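Local coordinates for protein oligopeptide ABC transporter OppAIV (Borrelia burgdorferi B31, PDB 4GL8) that probably binds oligopeptides outside the cytoplasmic membrane and delivers them to an ABC transporter for uptake, at residues N413-G418 against I423-S428; S439-E444 against A492-I497; I48-G53 against E406-Y411. One frame throughout, in Å; residues are numbered along the deposited sequence.

Contacts 1 and 3 share helix 408-417 and have centres about 9 Å apart. The probable hydrogen bonds between Ser414 OG and Glu406 OE1 and between Arg424 O and Tyr411 OH, each 2.6 Å, link them directly. Both reach the bound peptide: contact 1 through residues such as Arg424 and Ser428, contact 3 through Asn49, Thr51 and Trp408. Contact 2 lies about 11 Å from contact 1, centre to centre, and is joined to it by packing of Trp427 CE2 on Ile440 CG2 at 3.6 Å. It is about 18 Å from contact 3 between centres, with nearest atoms about 9 Å apart and no touch between them.

Contact 1 of 3, residues N413-G418 against I423-S428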
loop_
_atom_site.group_PDB
_atom_site.type_symbol
_atom_site.label_atom_id
_atom_site.label_comp_id
_atom_site.label_asym_id
_atom_site.label_seq_id
_atom_site.Cartn_x
_atom_site.Cartn_y
_atom_site.Cartn_z
ATOM N N ASN A 413 -13.219 -1.373 4.126
ATOM C CA ASN A 413 -14.107 -0.691 5.065
ATOM C C ASN A 413 -14.016 -1.328 6.442
ATOM O O ASN A 413 -14.025 -0.634 7.422
ATOM C CB ASN A 413 -15.547 -0.728 4.569
ATOM C CG ASN A 413 -16.514 -0.191 5.587
ATOM O OD1 ASN A 413 -16.782 0.997 5.598
ATOM N ND2 ASN A 413 -17.000 -1.049 6.491
ATOM N N SER A 414 -13.878 -2.651 6.502
ATOM C CA SER A 414 -13.784 -3.339 7.782
ATOM C C SER A 414 -12.489 -2.970 8.534
ATOM O O SER A 414 -12.510 -2.731 9.743
ATOM C CB SER A 414 -13.879 -4.870 7.611
ATOM O OG SER A 414 -15.157 -5.270 7.161
ATOM N N ARG A 415 -11.369 -2.938 7.817
ATOM C CA ARG A 415 -10.094 -2.615 8.438
ATOM C C ARG A 415 -10.098 -1.180 8.995
ATOM O O ARG A 415 -9.768 -0.945 10.167
ATOM C CB ARG A 415 -8.947 -2.836 7.437
ATOM C CG ARG A 415 -8.390 -4.243 7.517
ATOM C CD ARG A 415 -7.162 -4.466 6.662
ATOM N NE ARG A 415 -5.984 -3.700 7.076
ATOM C CZ ARG A 415 -4.807 -3.799 6.475
ATOM N NH1 ARG A 415 -4.665 -4.641 5.466
ATOM N NH2 ARG A 415 -3.770 -3.080 6.883
ATOM N N VAL A 416 -10.526 -0.253 8.145
ATOM C CA VAL A 416 -10.552 1.156 8.464
ATOM C C VAL A 416 -11.499 1.508 9.619
ATOM O O VAL A 416 -11.184 2.366 10.402
ATOM C CB VAL A 416 -10.886 1.965 7.197
ATOM C CG1 VAL A 416 -11.351 3.375 7.520
ATOM C CG2 VAL A 416 -9.673 1.983 6.288
ATOM N N ASN A 417 -12.630 0.827 9.732
ATOM C CA ASN A 417 -13.652 1.182 10.734
ATOM C C ASN A 417 -13.603 0.265 11.951
ATOM O O ASN A 417 -14.353 0.433 12.875
ATOM C CB ASN A 417 -15.051 1.133 10.093
ATOM C CG ASN A 417 -15.222 2.181 9.017
ATOM O OD1 ASN A 417 -15.519 1.890 7.847
ATOM N ND2 ASN A 417 -14.986 3.401 9.394
ATOM N N GLY A 418 -12.698 -0.703 11.939
ATOM C CA GLY A 418 -12.521 -1.584 13.085
ATOM C C GLY A 418 -13.584 -2.663 13.172
ATOM O O GLY A 418 -13.799 -3.234 14.242
ATOM N N ILE A 423 -8.421 -9.948 11.648
ATOM C CA ILE A 423 -8.528 -9.757 10.213
ATOM C C ILE A 423 -7.167 -9.869 9.549
ATOM O O ILE A 423 -6.189 -9.220 9.976
ATOM C CB ILE A 423 -9.199 -8.405 9.892
ATOM C CG1 ILE A 423 -9.608 -8.313 8.431
ATOM C CG2 ILE A 423 -8.297 -7.218 10.276
ATOM C CD1 ILE A 423 -10.625 -7.219 8.189
ATOM N N ARG A 424 -7.100 -10.710 8.503
ATOM C CA ARG A 424 -5.911 -10.761 7.670
ATOM C C ARG A 424 -5.556 -9.369 7.207
ATOM O O ARG A 424 -6.408 -8.605 6.783
ATOM C CB ARG A 424 -6.106 -11.688 6.458
ATOM C CG ARG A 424 -4.955 -11.634 5.480
ATOM C CD ARG A 424 -5.192 -10.696 4.317
ATOM N NE ARG A 424 -3.934 -10.104 3.910
ATOM C CZ ARG A 424 -3.778 -9.278 2.875
ATOM N NH1 ARG A 424 -4.808 -8.917 2.100
ATOM N NH2 ARG A 424 -2.571 -8.789 2.629
ATOM N N SER A 425 -4.282 -9.047 7.259
ATOM C CA SER A 425 -3.889 -7.667 7.082
ATOM C C SER A 425 -2.504 -7.628 6.454
ATOM O O SER A 425 -2.101 -8.571 5.792
ATOM C CB SER A 425 -3.982 -6.987 8.464
ATOM O OG SER A 425 -3.771 -5.612 8.406
ATOM N N GLY A 426 -1.743 -6.572 6.707
ATOM C CA GLY A 426 -0.487 -6.359 6.019
ATOM C C GLY A 426 -0.481 -5.007 5.336
ATOM O O GLY A 426 -1.511 -4.324 5.272
ATOM N N TRP A 427 0.682 -4.654 4.795
ATOM C CA TRP A 427 0.932 -3.309 4.382
ATOM C C TRP A 427 1.959 -3.342 3.306
ATOM O O TRP A 427 2.935 -4.045 3.402
ATOM C CB TRP A 427 1.462 -2.500 5.552
ATOM C CG TRP A 427 1.508 -1.033 5.340
ATOM C CD1 TRP A 427 2.631 -0.246 5.266
ATOM C CD2 TRP A 427 0.391 -0.148 5.203
ATOM N NE1 TRP A 427 2.280 1.065 5.086
ATOM C CE2 TRP A 427 0.906 1.154 5.058
ATOM C CE3 TRP A 427 -0.993 -0.333 5.217
ATOM C CZ2 TRP A 427 0.078 2.280 4.925
ATOM C CZ3 TRP A 427 -1.824 0.779 5.061
ATOM C CH2 TRP A 427 -1.287 2.065 4.920
ATOM N N SER A 428 1.705 -2.580 2.272
ATOM C CA SER A 428 2.668 -2.361 1.237
ATOM C C SER A 428 3.221 -0.956 1.448
ATOM O O SER A 428 2.453 0.013 1.565
ATOM C CB SER A 428 1.998 -2.551 -0.135
ATOM O OG SER A 428 2.437 -1.573 -1.039
#
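Helix 408-417 lies against strand 422-428, which follows it in the chain, and Arg415 reaches from its last turn to Ile423, Ser425 and Gly426. The short axes run nearly at right angles (83°) and stay 10.0 Å apart, and the long side chain of Arg415 does most of the bridging, with 116 Å² of the residue buried here. Arg415 begins over apolar ground: its CG lies 3.8 Å from Ile423 CD1, the same methyl that approaches Ser414 CB at 4.1 Å. A bend at chi3 (66°) then carries the guanidinium along the strand to Gly426. There the grip is end-on, with NH1 at 3.2 Å and NH2 at 3.0 Å from the single acceptor Gly426 O. The oxygen lies close to the guanidinium plane; NH1 comes in the carbonyl plane on a lone pair, whereas NH2 is tilted from it by 28°. Just beyond the helix, Gly418 takes positive phi and closes it with a Schellman motif. Ser425 CB sits 3.8 Å above the centre of the guanidinium, covering one face, while Ser425 OG bonds to Ser292 on strand 287-293. The guanidinium also hydrogen-bonds to Phe448 O through NH2 and to Tyr411 OH through NH1. From the same strand Arg424 NH1 hydrogen-bonds to the backbone of the bound peptide, and Trp427 packs on that backbone.

Contact 2 of 3, residues S439-E444 against A492-I497; sequences SIFQTE and AVFLNI
Phe441 and Ala492 mark the nearest backbone approach, their CA atoms 9.5 Å apart, between the irregular loop segment 439-444 and the strand segment 492-497; at that separation the side chains make the contact. The rings of Phe441 and Phe494 approach from opposing sides, with Phe441 CZ 3.4 Å from Phe494 CZ and Phe441 CE2 3.8 Å from Phe494 CE1. Their centroids are 5.4 Å apart and their planes inclined at 56°, an oblique pairing. Phe441 arrives at the edge of the Phe494 ring, near its plane, whereas Phe494 meets the Phe441 ring obliquely. Phe441 points its CB at the strand; the ring of Phe494 is brought in by its side-chain torsion, CG anti to the carbonyl carbon (chi1 -62°). Ala492 fills the angle between them: its CB lies at the edge of the Phe441 ring, 4.2 Å from CZ, and also 4.0 Å above one face of the Phe494 ring, offset toward the rim. Further along the strand, Leu495 and Asn496 form a classic beta bulge opposite Ser289. The buried aromatic cluster thus joins the loop after helix 435-438 to strand 492-504, with Phe290 of strand 287-293 meeting Phe494 and Tyr458 of helix 456-466 packing on Phe441.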
loop_
_atom_site.group_PDB
_atom_site.type_symbol
_atom_site.label_atom_id
_atom_site.label_comp_id
_atom_site.label_asym_id
_atom_site.label_seq_id
_atom_site.Cartn_x
_atom_site.Cartn_y
_atom_site.Cartn_z
ATOM N N SER A 439 4.655 3.751 11.113
ATOM C CA SER A 439 3.616 4.748 11.209
ATOM C C SER A 439 2.182 4.219 11.426
ATOM O O SER A 439 1.368 4.909 12.034
ATOM C CB SER A 439 3.610 5.569 9.922
ATOM O OG SER A 439 2.923 6.753 10.197
ATOM N N ILE A 440 1.858 3.033 10.887
ATOM C CA ILE A 440 0.496 2.504 10.986
ATOM C C ILE A 440 0.128 2.034 12.374
ATOM O O ILE A 440 -1.043 1.890 12.698
ATOM C CB ILE A 440 0.194 1.423 9.933
ATOM C CG1 ILE A 440 1.061 0.177 10.162
ATOM C CG2 ILE A 440 0.424 2.037 8.556
ATOM C CD1 ILE A 440 0.700 -1.017 9.306
ATOM N N PHE A 441 1.131 1.847 13.210
ATOM C CA PHE A 441 0.917 1.549 14.629
ATOM C C PHE A 441 0.939 2.787 15.555
ATOM O O PHE A 441 0.736 2.634 16.766
ATOM C CB PHE A 441 1.926 0.470 15.073
ATOM C CG PHE A 441 1.670 -0.881 14.432
ATOM C CD1 PHE A 441 0.782 -1.767 14.990
ATOM C CD2 PHE A 441 2.301 -1.237 13.271
ATOM C CE1 PHE A 441 0.545 -2.992 14.414
ATOM C CE2 PHE A 441 2.061 -2.452 12.678
ATOM C CZ PHE A 441 1.158 -3.322 13.244
ATOM N N GLN A 442 1.148 3.997 15.015
ATOM C CA GLN A 442 0.944 5.203 15.823
ATOM C C GLN A 442 -0.531 5.308 16.142
ATOM O O GLN A 442 -1.358 5.032 15.290
ATOM C CB GLN A 442 1.303 6.499 15.100
ATOM C CG GLN A 442 2.750 6.710 14.775
ATOM C CD GLN A 442 2.996 7.947 13.890
ATOM O OE1 GLN A 442 3.726 7.886 12.898
ATOM N NE2 GLN A 442 2.363 9.050 14.230
ATOM N N THR A 443 -0.853 5.760 17.343
ATOM C CA THR A 443 -2.235 5.782 17.847
ATOM C C THR A 443 -3.231 6.270 16.815
ATOM O O THR A 443 -4.269 5.665 16.611
ATOM C CB THR A 443 -2.330 6.667 19.126
ATOM O OG1 THR A 443 -1.543 6.057 20.163
ATOM C CG2 THR A 443 -3.809 6.825 19.611
ATOM N N GLU A 444 -2.901 7.362 16.148
ATOM C CA GLU A 444 -3.858 8.021 15.251
ATOM C C GLU A 444 -4.068 7.305 13.927
ATOM O O GLU A 444 -4.987 7.663 13.212
ATOM C CB GLU A 444 -3.463 9.492 14.996
ATOM C CG GLU A 444 -2.011 9.708 14.553
ATOM C CD GLU A 444 -0.986 9.612 15.697
ATOM O OE1 GLU A 444 -1.386 9.505 16.882
ATOM O OE2 GLU A 444 0.233 9.641 15.423
ATOM N N ALA A 492 -0.176 -6.990 16.645
ATOM C CA ALA A 492 -0.526 -7.843 15.549
ATOM C C ALA A 492 0.327 -9.118 15.590
ATOM O O ALA A 492 1.355 -9.200 16.260
ATOM C CB ALA A 492 -0.320 -7.086 14.243
ATOM N N VAL A 493 -0.149 -10.117 14.874
ATOM C CA VAL A 493 0.595 -11.325 14.594
ATOM C C VAL A 493 1.335 -11.087 13.288
ATOM O O VAL A 493 0.760 -11.154 12.222
ATOM C CB VAL A 493 -0.356 -12.517 14.499
ATOM C CG1 VAL A 493 0.401 -13.789 14.188
ATOM C CG2 VAL A 493 -1.133 -12.640 15.799
ATOM N N PHE A 494 2.607 -10.733 13.388
ATOM C CA PHE A 494 3.433 -10.477 12.221
ATOM C C PHE A 494 3.923 -11.809 11.666
ATOM O O PHE A 494 4.444 -12.657 12.408
ATOM C CB PHE A 494 4.616 -9.583 12.597
ATOM C CG PHE A 494 4.204 -8.233 13.103
ATOM C CD1 PHE A 494 3.842 -7.241 12.225
ATOM C CD2 PHE A 494 4.164 -7.963 14.461
ATOM C CE1 PHE A 494 3.455 -5.991 12.697
ATOM C CE2 PHE A 494 3.795 -6.720 14.942
ATOM C CZ PHE A 494 3.417 -5.734 14.064
ATOM N N LEU A 495 3.788 -11.969 10.359
ATOM C CA LEU A 495 3.976 -13.259 9.722
ATOM C C LEU A 495 5.146 -13.359 8.748
ATOM O O LEU A 495 5.966 -14.264 8.852
ATOM C CB LEU A 495 2.687 -13.652 8.990
ATOM C CG LEU A 495 1.491 -13.963 9.899
ATOM C CD1 LEU A 495 0.224 -14.099 9.088
ATOM C CD2 LEU A 495 1.727 -15.228 10.676
ATOM N N ASN A 496 5.202 -12.484 7.757
ATOM C CA ASN A 496 6.316 -12.553 6.825
ATOM C C ASN A 496 6.486 -11.279 6.040
ATOM O O ASN A 496 5.650 -10.370 6.104
ATOM C CB ASN A 496 6.170 -13.739 5.871
ATOM C CG ASN A 496 4.857 -13.721 5.130
ATOM O OD1 ASN A 496 4.617 -12.856 4.293
ATOM N ND2 ASN A 496 3.988 -14.683 5.445
ATOM N N ILE A 497 7.621 -11.211 5.358
ATOM C CA ILE A 497 7.899 -10.184 4.393
ATOM C C ILE A 497 7.575 -10.811 3.059
ATOM O O ILE A 497 8.162 -11.831 2.679
ATOM C CB ILE A 497 9.382 -9.789 4.376
ATOM C CG1 ILE A 497 9.883 -9.446 5.791
ATOM C CG2 ILE A 497 9.594 -8.682 3.343
ATOM C CD1 ILE A 497 9.205 -8.256 6.465
#

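Contact 3 of 3, residues I48-G53 against E406-Y411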
loop_
_atom_site.group_PDB
_atom_site.type_symbol
_atom_site.label_atom_id
_atom_site.label_comp_id
_atom_site.label_asym_id
_atom_site.label_seq_id
_atom_site.Cartn_x
_atom_site.Cartn_y
_atom_site.Cartn_z
ATOM N N ILE A 48 -7.820 6.854 -2.362
ATOM C CA ILE A 48 -7.317 5.466 -2.466
ATOM C C ILE A 48 -6.380 5.158 -1.324
ATOM O O ILE A 48 -5.469 5.931 -1.069
ATOM C CB ILE A 48 -6.545 5.250 -3.793
ATOM C CG1 ILE A 48 -7.516 5.174 -4.960
ATOM C CG2 ILE A 48 -5.738 3.960 -3.766
ATOM C CD1 ILE A 48 -6.872 5.535 -6.274
ATOM N N ASN A 49 -6.570 4.019 -0.668
ATOM C CA ASN A 49 -5.645 3.590 0.376
ATOM C C ASN A 49 -5.179 2.169 0.190
ATOM O O ASN A 49 -4.698 1.550 1.134
ATOM C CB ASN A 49 -6.276 3.750 1.756
ATOM C CG ASN A 49 -7.593 2.998 1.890
ATOM O OD1 ASN A 49 -7.882 2.051 1.132
ATOM N ND2 ASN A 49 -8.423 3.441 2.851
ATOM N N ASP A 50 -5.274 1.683 -1.041
ATOM C CA ASP A 50 -5.168 0.244 -1.348
ATOM C C ASP A 50 -4.359 0.042 -2.619
ATOM O O ASP A 50 -4.321 0.939 -3.454
ATOM C CB ASP A 50 -6.560 -0.362 -1.493
ATOM C CG ASP A 50 -7.189 -0.032 -2.803
ATOM O OD1 ASP A 50 -7.800 1.048 -2.917
ATOM O OD2 ASP A 50 -7.080 -0.859 -3.717
ATOM N N THR A 51 -3.681 -1.099 -2.741
ATOM C CA THR A 51 -2.760 -1.324 -3.870
ATOM C C THR A 51 -3.431 -1.531 -5.239
ATOM O O THR A 51 -2.774 -1.350 -6.268
ATOM C CB THR A 51 -1.823 -2.547 -3.652
ATOM O OG1 THR A 51 -2.614 -3.692 -3.347
ATOM C CG2 THR A 51 -0.900 -2.287 -2.499
ATOM N N VAL A 52 -4.706 -1.903 -5.262
ATOM C CA VAL A 52 -5.391 -2.074 -6.523
ATOM C C VAL A 52 -5.733 -0.721 -7.144
ATOM O O VAL A 52 -5.354 -0.422 -8.283
ATOM C CB VAL A 52 -6.644 -2.946 -6.384
ATOM C CG1 VAL A 52 -7.253 -3.163 -7.759
ATOM C CG2 VAL A 52 -6.263 -4.277 -5.769
ATOM N N GLY A 53 -6.421 0.109 -6.396
ATOM C CA GLY A 53 -6.634 1.475 -6.841
ATOM C C GLY A 53 -5.324 2.182 -7.189
ATOM O O GLY A 53 -5.242 2.887 -8.199
ATOM N N GLU A 406 -14.618 -11.281 2.703
ATOM C CA GLU A 406 -15.285 -10.067 2.247
ATOM C C GLU A 406 -14.704 -9.613 0.911
ATOM O O GLU A 406 -13.514 -9.752 0.653
ATOM C CB GLU A 406 -15.139 -8.952 3.302
ATOM C CG GLU A 406 -15.943 -9.177 4.577
ATOM C CD GLU A 406 -15.829 -8.045 5.587
ATOM O OE1 GLU A 406 -14.845 -7.263 5.599
ATOM O OE2 GLU A 406 -16.755 -7.923 6.408
ATOM N N GLU A 407 -15.567 -9.086 0.062
ATOM C CA GLU A 407 -15.151 -8.463 -1.169
ATOM C C GLU A 407 -14.255 -7.262 -0.809
ATOM O O GLU A 407 -14.435 -6.633 0.235
ATOM C CB GLU A 407 -16.376 -8.003 -1.976
ATOM C CG GLU A 407 -16.097 -7.597 -3.428
ATOM C CD GLU A 407 -15.628 -6.147 -3.617
ATOM O OE1 GLU A 407 -15.986 -5.244 -2.809
ATOM O OE2 GLU A 407 -14.884 -5.886 -4.598
ATOM N N TRP A 408 -13.328 -6.960 -1.705
ATOM C CA TRP A 408 -12.256 -6.020 -1.498
ATOM C C TRP A 408 -12.701 -4.701 -0.862
ATOM O O TRP A 408 -12.116 -4.302 0.128
ATOM C CB TRP A 408 -11.534 -5.769 -2.824
ATOM C CG TRP A 408 -10.222 -4.899 -2.727
ATOM C CD1 TRP A 408 -9.964 -3.750 -3.396
ATOM C CD2 TRP A 408 -9.032 -5.193 -1.975
ATOM N NE1 TRP A 408 -8.718 -3.292 -3.102
ATOM C CE2 TRP A 408 -8.115 -4.153 -2.230
ATOM C CE3 TRP A 408 -8.670 -6.215 -1.084
ATOM C CZ2 TRP A 408 -6.849 -4.099 -1.638
ATOM C CZ3 TRP A 408 -7.446 -6.171 -0.497
ATOM C CH2 TRP A 408 -6.523 -5.108 -0.785
ATOM N N SER A 409 -13.736 -4.050 -1.390
ATOM C CA SER A 409 -14.229 -2.782 -0.812
ATOM C C SER A 409 -14.738 -2.928 0.587
ATOM O O SER A 409 -14.502 -2.067 1.415
ATOM C CB SER A 409 -15.344 -2.155 -1.665
ATOM O OG SER A 409 -14.787 -1.582 -2.841
ATOM N N THR A 410 -15.483 -3.985 0.843
ATOM C CA THR A 410 -16.005 -4.242 2.177
ATOM C C THR A 410 -14.848 -4.555 3.122
ATOM O O THR A 410 -14.849 -4.133 4.255
ATOM C CB THR A 410 -17.026 -5.403 2.144
ATOM O OG1 THR A 410 -18.134 -5.040 1.299
ATOM C CG2 THR A 410 -17.582 -5.760 3.583
ATOM N N TYR A 411 -13.875 -5.328 2.655
ATOM C CA TYR A 411 -12.699 -5.668 3.464
ATOM C C TYR A 411 -11.924 -4.428 3.925
ATOM O O TYR A 411 -11.541 -4.335 5.085
ATOM C CB TYR A 411 -11.777 -6.600 2.680
ATOM C CG TYR A 411 -10.373 -6.690 3.236
ATOM C CD1 TYR A 411 -10.080 -7.530 4.296
ATOM C CD2 TYR A 411 -9.342 -5.961 2.685
ATOM C CE1 TYR A 411 -8.800 -7.636 4.791
ATOM C CE2 TYR A 411 -8.049 -6.053 3.171
ATOM C CZ TYR A 411 -7.781 -6.883 4.226
ATOM O OH TYR A 411 -6.486 -6.974 4.705
#
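Val52 and Trp408, each in the first turn of its helix, give the nearest backbone approach of segments 48-53 and 406-411, with CA atoms 9.4 Å apart. The indole spans that distance: CG stands anti to the backbone N (chi1 -173°), and NE1 donates to Asp50 OD2 at 3.0 Å with a fairly straight N-H...O angle of 162°. The oxygen lies in the ring plane, whereas NE1 meets the carboxylate from above, 62° out of its plane. On the opposite face of that plane Gly53 N donates to the same OD2 at 2.9 Å. Val52 lies alongside the indole, its CG2 4.0 Å from Trp408 CE2. By accepting from Gly53 N and weakly from Val52 N, Asp50 caps the start of helix 51-57, as Glu407, accepting from Ser409 N, does that of helix 408-417. Two bonds and a weak third on this buried oxygen would probably favour the ionised carboxylate. One cap holds a side chain of the other helix start, beside a peptide whose backbone bonds to Asn49 and Thr51 and packs on Trp408, consistent with the enclosed ligand site of the solute-binding protein 5 family.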